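Local coordinates for protein LamCAT (Aquimarina sp., PDB 6JIA) that probably hydrolyses beta-1,3-glucosidic bonds of laminarin, as a glycoside hydrolase of family 16, at residues 100-105 / 198-203. Numbering follows the deposited sequence.
Sequences WMLGDN and FILLNM. With GLC (alpha-D-glucopyranose), chain B.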
loop_
_atom_site.group_PDB
_atom_site.type_symbol
_atom_site.label_atom_id
_atom_site.label_comp_id
_atom_site.label_asym_id
_atom_site.label_seq_id
_atom_site.Cartn_x
_atom_site.Cartn_y
_atom_site.Cartn_z
ATOM N N TRP A 100 0.537 1.919 0.089
ATOM C CA TRP A 100 1.754 2.233 -0.689
ATOM C C TRP A 100 1.510 3.321 -1.724
ATOM O O TRP A 100 0.384 3.868 -1.851
ATOM C CB TRP A 100 2.313 0.963 -1.313
ATOM C CG TRP A 100 1.409 0.172 -2.206
ATOM C CD1 TRP A 100 0.217 -0.438 -1.899
ATOM C CD2 TRP A 100 1.728 -0.242 -3.541
ATOM N NE1 TRP A 100 -0.242 -1.157 -2.964
ATOM C CE2 TRP A 100 0.683 -1.092 -3.972
ATOM C CE3 TRP A 100 2.832 -0.056 -4.368
ATOM C CZ2 TRP A 100 0.702 -1.705 -5.231
ATOM C CZ3 TRP A 100 2.831 -0.634 -5.624
ATOM C CH2 TRP A 100 1.784 -1.450 -6.040
ATOM N N MET A 101 2.579 3.645 -2.403
ATOM C CA MET A 101 2.619 4.748 -3.379
ATOM C C MET A 101 3.456 4.309 -4.579
ATOM O O MET A 101 4.379 3.550 -4.378
ATOM C CB MET A 101 3.232 5.973 -2.701
ATOM C CG MET A 101 2.492 6.431 -1.447
ATOM S SD MET A 101 3.166 8.083 -0.925
ATOM C CE MET A 101 2.226 9.118 -2.032
ATOM N N LEU A 102 3.128 4.827 -5.752
ATOM C CA LEU A 102 3.836 4.648 -7.046
ATOM C C LEU A 102 4.057 6.026 -7.674
ATOM O O LEU A 102 3.149 6.880 -7.611
ATOM C CB LEU A 102 2.999 3.774 -7.974
ATOM C CG LEU A 102 3.029 2.270 -7.720
ATOM C CD1 LEU A 102 1.971 1.575 -8.618
ATOM C CD2 LEU A 102 4.420 1.700 -7.977
ATOM N N GLY A 103 5.162 6.181 -8.383
ATOM C CA GLY A 103 5.407 7.362 -9.217
ATOM C C GLY A 103 4.324 7.492 -10.286
ATOM O O GLY A 103 4.036 6.505 -10.966
ATOM N N ASP A 104 3.767 8.691 -10.423
ATOM C CA ASP A 104 2.869 9.123 -11.525
ATOM C C ASP A 104 3.422 8.685 -12.887
ATOM O O ASP A 104 2.601 8.395 -13.781
ATOM C CB ASP A 104 2.765 10.645 -11.589
ATOM C CG ASP A 104 1.720 11.173 -10.651
ATOM O OD1 ASP A 104 1.112 10.337 -9.953
ATOM O OD2 ASP A 104 1.521 12.404 -10.643
ATOM N N ASN A 105 4.732 8.652 -13.055
ATOM C CA ASN A 105 5.342 8.366 -14.376
ATOM C C ASN A 105 5.409 6.867 -14.649
ATOM O O ASN A 105 5.934 6.486 -15.713
ATOM C CB ASN A 105 6.715 8.982 -14.527
ATOM C CG ASN A 105 7.719 8.419 -13.540
ATOM O OD1 ASN A 105 7.447 7.478 -12.747
ATOM N ND2 ASN A 105 8.885 9.034 -13.570
ATOM N N PHE A 198 1.330 8.741 -6.332
ATOM C CA PHE A 198 -0.092 8.526 -6.002
ATOM C C PHE A 198 -0.185 7.384 -4.982
ATOM O O PHE A 198 0.845 6.691 -4.784
ATOM C CB PHE A 198 -0.903 8.270 -7.278
ATOM C CG PHE A 198 -0.574 7.033 -8.040
ATOM C CD1 PHE A 198 -1.150 5.817 -7.679
ATOM C CD2 PHE A 198 0.228 7.075 -9.168
ATOM C CE1 PHE A 198 -0.904 4.682 -8.427
ATOM C CE2 PHE A 198 0.486 5.925 -9.890
ATOM C CZ PHE A 198 -0.065 4.721 -9.508
ATOM N N ILE A 199 -1.337 7.265 -4.312
ATOM C CA ILE A 199 -1.527 6.307 -3.184
ATOM C C ILE A 199 -2.269 5.088 -3.714
ATOM O O ILE A 199 -3.159 5.256 -4.567
ATOM C CB ILE A 199 -2.290 6.991 -2.033
ATOM C CG1 ILE A 199 -1.414 8.018 -1.303
ATOM C CG2 ILE A 199 -2.851 5.982 -1.076
ATOM C CD1 ILE A 199 -2.172 8.902 -0.349
ATOM N N LEU A 200 -1.933 3.908 -3.184
ATOM C CA LEU A 200 -2.732 2.678 -3.370
ATOM C C LEU A 200 -3.102 2.068 -2.017
ATOM O O LEU A 200 -2.333 2.139 -1.042
ATOM C CB LEU A 200 -1.929 1.657 -4.181
ATOM C CG LEU A 200 -1.459 2.154 -5.536
ATOM C CD1 LEU A 200 -0.067 2.753 -5.421
ATOM C CD2 LEU A 200 -1.468 1.027 -6.563
ATOM N N LEU A 201 -4.228 1.361 -2.007
ATOM C CA LEU A 201 -4.593 0.453 -0.916
ATOM C C LEU A 201 -5.002 -0.875 -1.535
ATOM O O LEU A 201 -5.779 -0.864 -2.493
ATOM C CB LEU A 201 -5.783 1.021 -0.156
ATOM C CG LEU A 201 -5.502 2.129 0.839
ATOM C CD1 LEU A 201 -6.828 2.782 1.237
ATOM C CD2 LEU A 201 -4.766 1.578 2.051
ATOM N N ASN A 202 -4.551 -1.985 -0.978
ATOM C CA ASN A 202 -5.067 -3.280 -1.467
ATOM C C ASN A 202 -4.913 -4.340 -0.406
ATOM O O ASN A 202 -4.219 -4.100 0.591
ATOM C CB ASN A 202 -4.362 -3.697 -2.759
ATOM C CG ASN A 202 -2.918 -4.068 -2.511
ATOM O OD1 ASN A 202 -2.039 -3.191 -2.398
ATOM N ND2 ASN A 202 -2.664 -5.363 -2.388
ATOM N N MET A 203 -5.545 -5.483 -0.661
ATOM C CA MET A 203 -5.237 -6.766 0.041
ATOM C C MET A 203 -5.102 -7.869 -1.007
ATOM O O MET A 203 -6.104 -8.212 -1.604
ATOM C CB MET A 203 -6.325 -7.162 1.035
ATOM C CG MET A 203 -5.973 -8.410 1.799
ATOM S SD MET A 203 -6.722 -8.364 3.476
ATOM C CE MET A 203 -8.448 -8.049 3.144
HETATM C C1 GLC B . 5.681 -3.339 -3.474
HETATM C C2 GLC B . 5.822 -4.367 -4.586
HETATM C C3 GLC B . 4.602 -4.453 -5.444
HETATM C C4 GLC B . 3.407 -4.755 -4.594
HETATM C C5 GLC B . 3.239 -3.584 -3.556
HETATM C C6 GLC B . 2.085 -3.822 -2.559
HETATM O O1 GLC B . 5.743 -1.999 -3.969
HETATM O O2 GLC B . 7.020 -4.114 -5.245
HETATM O O3 GLC B . 4.799 -5.493 -6.415
HETATM O O4 GLC B . 2.254 -4.969 -5.389
HETATM O O5 GLC B . 4.466 -3.624 -2.758
HETATM O O6 GLC B . 2.219 -5.066 -1.855
#
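In the sugar-binding cleft of this family 16 beta-sandwich, Trp100 lies between glucose and Leu200, its partner on the adjoining antiparallel strand. The sugar lies on one face of the indole, its C6 3.4 Å from Trp100 CE2, as suits a broad apolar ring that binds carbohydrate through its C-H groups. Behind it Leu200 packs against the opposite face, Leu200 CB 3.7 Å from the centroid of the Trp100 five-membered ring in a CH-pi contact. Chi1 of 57° tucks the indole between its own backbone N and carbonyl carbon, and this brings NE1 round to the neighbouring strand. There Asn202 OD1 accepts the hydrogen of Trp100 NE1 at 2.8 Å; the bond is bent (144°), with the amide turned 75° from the ring, and it helps hold the indole's rotation while satisfying a buried donor.

Paired backbone bonds join Trp100 to Leu200 and Leu102 to Phe198. Leu102 lays its CB over the Phe198 ring, 4.0 Å from the centroid, and its CG reaches Leu200 CD1, so branched aliphatic side chains lie between the two aromatics. Asp104 OD1 meets the edge of Phe198 in plane, 3.5 Å from CD2, where the ring hydrogens are slightly positive; its other oxygen, OD2, is bonded to Ser77. On the reverse face Met101 bends to bring CE 3.9 Å from Ile199 CG1.

Strand 197-205 runs between strands 95-103 and 63-71. Arg69 of the latter touches Trp100, Leu200 and Asn202 on the cleft face, whereas Ile199 packs on the reverse face against Val228 and Val230 of strand 221-232.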